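Local coordinates for PAN2-PAN3 deadenylation complex catalytic subunit pan2 (Neurospora crassa, PDB 4CZW), which trims poly(A) tails of mRNA as the catalytic subunit of the PAN2-PAN3 deadenylase, its ubiquitin-protease-like domain serving as scaffold beside the exonuclease domain, at residues P39-A50 / G95-L106; I442-R450 / L551-N559. All coordinates share one frame; numbering follows the deposited sequence.

Contact 1 of 2, residues P39-A50 / G95-L106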
# COMPACT_ATOMS: atom_id res chain seq x y z
N PRO A 39 -7.71 5.90 -7.72
CA PRO A 39 -7.89 6.55 -6.42
C PRO A 39 -6.59 7.11 -5.85
O PRO A 39 -5.51 6.58 -6.13
CB PRO A 39 -8.42 5.43 -5.53
CG PRO A 39 -7.90 4.18 -6.16
CD PRO A 39 -7.92 4.44 -7.64
N GLY A 40 -6.70 8.18 -5.07
CA GLY A 40 -5.55 8.76 -4.40
C GLY A 40 -5.54 8.38 -2.93
O GLY A 40 -6.41 7.64 -2.48
N LEU A 41 -4.55 8.88 -2.20
CA LEU A 41 -4.43 8.57 -0.78
C LEU A 41 -4.60 9.81 0.09
O LEU A 41 -4.04 10.87 -0.21
CB LEU A 41 -3.09 7.90 -0.49
CG LEU A 41 -2.89 6.51 -1.12
CD1 LEU A 41 -1.46 6.03 -0.93
CD2 LEU A 41 -3.87 5.51 -0.52
N GLU A 42 -5.36 9.68 1.16
CA GLU A 42 -5.64 10.80 2.06
C GLU A 42 -4.40 11.16 2.88
O GLU A 42 -3.59 10.29 3.21
CB GLU A 42 -6.82 10.46 2.97
CG GLU A 42 -8.08 10.10 2.20
CD GLU A 42 -9.20 9.58 3.09
OE1 GLU A 42 -9.04 9.61 4.33
OE2 GLU A 42 -10.23 9.13 2.55
N ASN A 43 -4.26 12.44 3.22
CA ASN A 43 -3.03 12.94 3.81
C ASN A 43 -3.15 13.46 5.24
O ASN A 43 -2.33 14.26 5.69
CB ASN A 43 -2.46 14.06 2.94
CG ASN A 43 -3.46 15.18 2.69
OD1 ASN A 43 -4.56 15.18 3.24
ND2 ASN A 43 -3.08 16.14 1.86
N ASN A 44 -4.18 13.02 5.96
CA ASN A 44 -4.38 13.46 7.34
C ASN A 44 -3.90 12.42 8.34
O ASN A 44 -4.45 12.30 9.43
CB ASN A 44 -5.85 13.78 7.57
CG ASN A 44 -6.76 12.60 7.28
OD1 ASN A 44 -6.50 11.81 6.37
ND2 ASN A 44 -7.82 12.46 8.07
N ILE A 45 -2.87 11.68 7.95
CA ILE A 45 -2.35 10.60 8.76
C ILE A 45 -0.88 10.84 9.06
O ILE A 45 -0.18 11.49 8.28
CB ILE A 45 -2.54 9.24 8.05
CG1 ILE A 45 -3.95 9.14 7.46
CG2 ILE A 45 -2.28 8.08 9.01
CD1 ILE A 45 -4.16 7.95 6.56
N THR A 46 -0.41 10.35 10.20
CA THR A 46 1.00 10.41 10.54
C THR A 46 1.80 9.64 9.49
O THR A 46 1.39 8.56 9.07
CB THR A 46 1.28 9.85 11.94
OG1 THR A 46 0.46 10.53 12.90
CG2 THR A 46 2.74 10.03 12.32
N ASN A 47 2.93 10.21 9.07
CA ASN A 47 3.79 9.61 8.05
C ASN A 47 3.07 9.44 6.71
O ASN A 47 3.30 8.47 5.99
CB ASN A 47 4.34 8.26 8.51
CG ASN A 47 5.09 8.36 9.83
OD1 ASN A 47 5.85 9.29 10.05
ND2 ASN A 47 4.86 7.39 10.71
N SER A 48 2.20 10.39 6.38
CA SER A 48 1.45 10.34 5.12
C SER A 48 2.32 10.77 3.94
O SER A 48 1.85 10.82 2.80
CB SER A 48 0.21 11.23 5.20
OG SER A 48 0.56 12.58 5.47
N TYR A 49 3.59 11.06 4.21
CA TYR A 49 4.55 11.36 3.15
C TYR A 49 4.75 10.14 2.27
O TYR A 49 5.20 10.25 1.13
CB TYR A 49 5.89 11.81 3.75
CG TYR A 49 6.67 10.70 4.43
CD1 TYR A 49 6.49 10.42 5.78
CD2 TYR A 49 7.58 9.93 3.72
CE1 TYR A 49 7.19 9.41 6.40
CE2 TYR A 49 8.29 8.92 4.33
CZ TYR A 49 8.10 8.66 5.67
OH TYR A 49 8.80 7.65 6.28
N ALA A 50 4.41 8.98 2.81
CA ALA A 50 4.60 7.70 2.14
C ALA A 50 3.68 7.52 0.94
O ALA A 50 3.91 6.65 0.10
CB ALA A 50 4.38 6.56 3.13
N GLY A 95 -10.60 -0.28 -5.13
CA GLY A 95 -11.28 0.97 -4.82
C GLY A 95 -12.10 1.56 -5.95
O GLY A 95 -11.58 1.88 -7.02
N GLU A 96 -13.39 1.71 -5.70
CA GLU A 96 -14.31 2.28 -6.67
C GLU A 96 -14.52 3.77 -6.40
O GLU A 96 -15.07 4.49 -7.23
CB GLU A 96 -15.65 1.54 -6.65
CG GLU A 96 -15.54 0.05 -6.96
CD GLU A 96 -16.80 -0.71 -6.61
OE1 GLU A 96 -17.60 -0.20 -5.80
OE2 GLU A 96 -17.00 -1.81 -7.16
N GLY A 97 -14.07 4.21 -5.23
CA GLY A 97 -14.21 5.60 -4.83
C GLY A 97 -13.04 6.45 -5.27
O GLY A 97 -12.10 5.95 -5.89
N PRO A 98 -13.08 7.75 -4.96
CA PRO A 98 -12.04 8.70 -5.37
C PRO A 98 -10.78 8.66 -4.51
O PRO A 98 -9.74 9.14 -4.94
CB PRO A 98 -12.74 10.06 -5.23
CG PRO A 98 -13.73 9.84 -4.14
CD PRO A 98 -14.21 8.42 -4.28
N SER A 99 -10.87 8.10 -3.30
CA SER A 99 -9.73 8.11 -2.40
C SER A 99 -9.63 6.88 -1.51
O SER A 99 -10.63 6.26 -1.16
CB SER A 99 -9.77 9.37 -1.52
OG SER A 99 -10.85 9.31 -0.60
N CYS A 100 -8.39 6.54 -1.15
CA CYS A 100 -8.12 5.50 -0.17
C CYS A 100 -7.25 6.10 0.94
O CYS A 100 -6.93 7.28 0.91
CB CYS A 100 -7.42 4.30 -0.81
SG CYS A 100 -8.40 3.42 -2.05
N HIS A 101 -6.87 5.28 1.91
CA HIS A 101 -5.94 5.71 2.94
C HIS A 101 -5.18 4.52 3.51
O HIS A 101 -5.71 3.41 3.59
CB HIS A 101 -6.66 6.47 4.06
CG HIS A 101 -7.58 5.62 4.89
ND1 HIS A 101 -7.21 5.12 6.12
CD2 HIS A 101 -8.84 5.20 4.67
CE1 HIS A 101 -8.21 4.42 6.62
NE2 HIS A 101 -9.22 4.45 5.76
N ALA A 102 -3.93 4.75 3.90
CA ALA A 102 -3.06 3.68 4.38
C ALA A 102 -2.78 3.81 5.87
O ALA A 102 -1.63 3.76 6.30
CB ALA A 102 -1.76 3.67 3.59
N THR A 103 -3.84 3.96 6.66
CA THR A 103 -3.71 4.14 8.10
C THR A 103 -3.06 2.94 8.79
O THR A 103 -2.10 3.10 9.54
CB THR A 103 -5.09 4.40 8.75
OG1 THR A 103 -5.63 5.63 8.26
CG2 THR A 103 -4.95 4.49 10.26
N ASN A 104 -3.59 1.75 8.52
CA ASN A 104 -3.08 0.53 9.14
C ASN A 104 -1.61 0.28 8.83
O ASN A 104 -0.87 -0.23 9.68
CB ASN A 104 -3.90 -0.68 8.68
CG ASN A 104 -5.33 -0.65 9.19
OD1 ASN A 104 -5.69 0.19 10.01
ND2 ASN A 104 -6.14 -1.59 8.72
N MSE A 105 -1.19 0.63 7.62
CA MSE A 105 0.17 0.35 7.17
C MSE A 105 1.18 1.34 7.75
O MSE A 105 2.33 0.98 8.02
CB MSE A 105 0.22 0.36 5.64
CG MSE A 105 0.95 1.54 5.02
SE MSE A 105 2.74 1.05 4.43
CE MSE A 105 2.23 -0.45 3.30
N LEU A 106 0.76 2.58 7.95
CA LEU A 106 1.63 3.60 8.52
C LEU A 106 1.70 3.43 10.03
O LEU A 106 2.68 3.82 10.67
CB LEU A 106 1.13 5.00 8.16
CG LEU A 106 1.11 5.35 6.67
CD1 LEU A 106 0.54 6.74 6.45
CD2 LEU A 106 2.51 5.23 6.08
O HOH W 1 -10.49 6.52 2.06
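Gly40 and Leu41 run parallel to Ser99 and Cys100 as a two-strand sheet in the USP-like pseudo-protease domain. Its backbone bonds are Gly40 N to Pro98 O, Cys100 N to Gly40 O (2.6 Å) and Glu42 N to Cys100 O (2.9 Å).

Glu42 is the centre of one polar group. Its CG lies anti to the carbonyl carbon (chi1 -57°) and the chain then extends, carrying the carboxylate past Cys100 O to Ser99, whose OG lies 3.2 Å from Glu42 OE2; the Ser99 hydroxyl may bond there, though another acceptor competes for its proton. One water donates to both Glu42 OE2 and Ser99 O, and Arg556 adds a salt bridge to OE2.

Apolar contacts flank the strand pair: Leu41 CD2 reaches Cys100 CB at 3.8 Å, and Pro39 CB packs against the Cys100 sulfur. Beyond it, Ile45 crosses His101 at about a right angle, CD1 against CB. In the type II turn Ile45-Ser48, Asn47 tolerates the positive phi. Leu106 lies against this turn, CD1 against the carbonyl oxygens of Thr46 and Asn47, while its CD2 meets Ala50 CB at 3.7 Å.

Directional backbone bonds thus fix the register at one end, whereas van der Waals packing, with no hydrogen bond between the two segments there, joins turn to helix at the other.

Contact 2 of 2, residues I442-R450 / L551-N559; sequences IAIDTEFIR and LSQDFRVIN
Asp554 OD2 receives the Thr446 hydroxyl at 2.6 Å from OG1, on the anti side of the carboxylate and 19° out of its plane. A weak bond from Thr446 N also ends on Asp554 OD2, 3.3 Å away, so one residue grips that oxygen twice. Threonine suits the place: OG1 sits between backbone N and carbonyl carbon (chi1 65°), which keeps it beside its own N-H, while CG2 packs on Ile558 CD1. Asp445 OD1 lies 3.6 Å from Asp554 OD2, the carboxylate planes 67° apart. By similarity these two aspartates, with Glu447 and Asp607, bind the catalytic divalent metals of this DEED exonuclease; the helix 551-558 is laid over the central strand of an RNase H-like sheet, their axes 8.7 Å apart. Leu551 N is taken by Asp569 OD2; at the helix end a Schellman motif uses Phe555 O and Arg556 O, with Asn559 at the positive-phi position. Apolar groups fill either side of the threonine. Leu551 CD2 meets Ile444 CG2 at 4.0 Å, and Val557 lays its methyls over one face of the Phe448 ring, CG2 3.5 Å from CZ. Gln553 CG, anti to its backbone N, lies at the edge of the Phe448 ring, 3.9 Å from Phe448 CE2.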
# COMPACT_ATOMS: atom_id res chain seq x y z
N ILE A 442 -22.53 -12.57 4.71
CA ILE A 442 -22.12 -12.44 6.11
C ILE A 442 -22.53 -11.09 6.69
O ILE A 442 -22.42 -10.06 6.03
CB ILE A 442 -20.60 -12.63 6.27
CG1 ILE A 442 -19.83 -11.68 5.36
CG2 ILE A 442 -20.20 -14.07 5.97
CD1 ILE A 442 -18.33 -11.81 5.46
N ALA A 443 -23.01 -11.11 7.93
CA ALA A 443 -23.39 -9.89 8.63
C ALA A 443 -22.25 -9.42 9.52
O ALA A 443 -21.69 -10.20 10.29
CB ALA A 443 -24.65 -10.11 9.45
N ILE A 444 -21.90 -8.14 9.41
CA ILE A 444 -20.74 -7.61 10.13
C ILE A 444 -21.02 -6.26 10.80
O ILE A 444 -21.71 -5.41 10.24
CB ILE A 444 -19.53 -7.48 9.17
CG1 ILE A 444 -18.29 -6.97 9.92
CG2 ILE A 444 -19.86 -6.58 7.98
CD1 ILE A 444 -17.06 -6.84 9.05
N ASP A 445 -20.48 -6.09 12.00
CA ASP A 445 -20.54 -4.82 12.71
C ASP A 445 -19.32 -4.69 13.63
O ASP A 445 -18.78 -5.69 14.10
CB ASP A 445 -21.83 -4.70 13.52
CG ASP A 445 -21.97 -3.34 14.18
OD1 ASP A 445 -21.65 -2.32 13.53
OD2 ASP A 445 -22.40 -3.29 15.35
N THR A 446 -18.88 -3.45 13.86
CA THR A 446 -17.69 -3.22 14.67
C THR A 446 -17.93 -2.20 15.79
O THR A 446 -18.96 -1.53 15.82
CB THR A 446 -16.51 -2.72 13.81
OG1 THR A 446 -16.82 -1.43 13.26
CG2 THR A 446 -16.21 -3.69 12.68
N GLU A 447 -16.97 -2.11 16.70
CA GLU A 447 -17.02 -1.12 17.78
C GLU A 447 -15.75 -0.27 17.78
O GLU A 447 -14.66 -0.77 17.51
CB GLU A 447 -17.19 -1.81 19.14
CG GLU A 447 -18.42 -2.71 19.23
CD GLU A 447 -19.73 -1.95 19.15
OE1 GLU A 447 -19.73 -0.72 19.37
OE2 GLU A 447 -20.76 -2.58 18.86
N PHE A 448 -15.90 1.02 18.07
CA PHE A 448 -14.78 1.95 17.99
C PHE A 448 -14.27 2.39 19.36
O PHE A 448 -14.98 2.30 20.36
CB PHE A 448 -15.17 3.20 17.19
CG PHE A 448 -15.53 2.93 15.75
CD1 PHE A 448 -15.21 1.72 15.15
CD2 PHE A 448 -16.18 3.89 15.00
CE1 PHE A 448 -15.55 1.48 13.83
CE2 PHE A 448 -16.51 3.66 13.68
CZ PHE A 448 -16.20 2.45 13.10
N ILE A 449 -13.03 2.86 19.38
CA ILE A 449 -12.48 3.56 20.54
C ILE A 449 -11.72 4.79 20.07
O ILE A 449 -11.43 4.92 18.88
CB ILE A 449 -11.54 2.65 21.38
CG1 ILE A 449 -10.47 2.01 20.50
CG2 ILE A 449 -12.34 1.59 22.12
CD1 ILE A 449 -9.14 2.75 20.52
N ARG A 450 -11.40 5.69 20.99
CA ARG A 450 -10.70 6.92 20.64
C ARG A 450 -9.20 6.81 20.87
O ARG A 450 -8.75 6.27 21.88
CB ARG A 450 -11.26 8.10 21.43
CG ARG A 450 -12.74 8.36 21.21
CD ARG A 450 -12.96 9.76 20.66
NE ARG A 450 -14.35 10.20 20.81
CZ ARG A 450 -14.81 10.88 21.85
NH1 ARG A 450 -13.99 11.21 22.84
NH2 ARG A 450 -16.08 11.24 21.90
N LEU A 551 -22.22 0.64 6.64
CA LEU A 551 -20.92 -0.03 6.63
C LEU A 551 -19.77 0.85 6.14
O LEU A 551 -18.61 0.49 6.28
CB LEU A 551 -20.99 -1.29 5.77
CG LEU A 551 -21.78 -2.46 6.35
CD1 LEU A 551 -21.76 -3.65 5.40
CD2 LEU A 551 -21.24 -2.86 7.72
N SER A 552 -20.10 2.00 5.55
CA SER A 552 -19.08 2.90 5.02
C SER A 552 -18.18 3.44 6.12
O SER A 552 -16.99 3.67 5.90
CB SER A 552 -19.73 4.07 4.26
OG SER A 552 -20.40 4.94 5.15
N GLN A 553 -18.74 3.62 7.31
CA GLN A 553 -17.98 4.11 8.45
C GLN A 553 -17.12 2.99 9.03
O GLN A 553 -15.98 3.23 9.45
CB GLN A 553 -18.91 4.68 9.52
CG GLN A 553 -18.20 5.37 10.67
CD GLN A 553 -19.16 5.99 11.66
OE1 GLN A 553 -20.37 5.79 11.59
NE2 GLN A 553 -18.62 6.75 12.61
N ASP A 554 -17.66 1.78 9.05
CA ASP A 554 -16.93 0.62 9.53
C ASP A 554 -15.71 0.34 8.66
O ASP A 554 -14.59 0.27 9.16
CB ASP A 554 -17.84 -0.62 9.55
CG ASP A 554 -18.99 -0.48 10.54
OD1 ASP A 554 -20.03 0.10 10.16
OD2 ASP A 554 -18.85 -0.95 11.68
N PHE A 555 -15.94 0.20 7.36
CA PHE A 555 -14.87 -0.11 6.40
C PHE A 555 -13.75 0.93 6.43
O PHE A 555 -12.59 0.59 6.21
CB PHE A 555 -15.45 -0.21 4.99
CG PHE A 555 -16.34 -1.40 4.78
CD1 PHE A 555 -16.17 -2.55 5.54
CD2 PHE A 555 -17.34 -1.38 3.82
CE1 PHE A 555 -16.99 -3.65 5.35
CE2 PHE A 555 -18.16 -2.47 3.63
CZ PHE A 555 -17.98 -3.61 4.39
N ARG A 556 -14.11 2.18 6.68
CA ARG A 556 -13.12 3.25 6.74
C ARG A 556 -12.16 3.08 7.91
O ARG A 556 -10.95 3.24 7.76
CB ARG A 556 -13.83 4.61 6.83
CG ARG A 556 -12.92 5.74 7.29
CD ARG A 556 -13.55 7.09 7.01
NE ARG A 556 -13.54 7.40 5.58
CZ ARG A 556 -12.54 8.03 4.96
NH1 ARG A 556 -11.47 8.41 5.64
NH2 ARG A 556 -12.62 8.27 3.66
N VAL A 557 -12.71 2.75 9.08
CA VAL A 557 -11.90 2.56 10.27
C VAL A 557 -11.20 1.20 10.23
O VAL A 557 -10.07 1.05 10.71
CB VAL A 557 -12.75 2.67 11.55
CG1 VAL A 557 -11.88 2.54 12.79
CG2 VAL A 557 -13.48 4.01 11.56
N ILE A 558 -11.86 0.21 9.62
CA ILE A 558 -11.24 -1.08 9.36
C ILE A 558 -10.09 -0.89 8.37
O ILE A 558 -9.12 -1.66 8.36
CB ILE A 558 -12.27 -2.10 8.81
CG1 ILE A 558 -13.30 -2.45 9.89
CG2 ILE A 558 -11.59 -3.38 8.34
CD1 ILE A 558 -14.37 -3.41 9.41
N ASN A 559 -10.20 0.16 7.56
CA ASN A 559 -9.23 0.48 6.50
C ASN A 559 -9.23 -0.61 5.43
O ASN A 559 -8.22 -1.28 5.22
CB ASN A 559 -7.83 0.68 7.08
CG ASN A 559 -6.91 1.45 6.15
OD1 ASN A 559 -5.78 1.78 6.51
ND2 ASN A 559 -7.39 1.74 4.94

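In the fold
The two contacts come in series along the chain, contact 1 closing before contact 2 opens, and their centres lie about 17 Å apart. Contact 1 belongs to the USP-like domain and its small parallel sheet; contact 2 belongs to the exonuclease, joining its large mixed sheet to helix 551-558. They share no strand or helix, yet they touch: the C-terminal end of helix 551-558 abuts the start of helix 103-109, where Asn559 ND2 probably bonds His101 O and Asn104 ND2 bonds Ile558 O. The helix that carries Asp554 therefore also faces the pseudo-protease domain, consistent with that domain acting as an intramolecular scaffold for the nuclease.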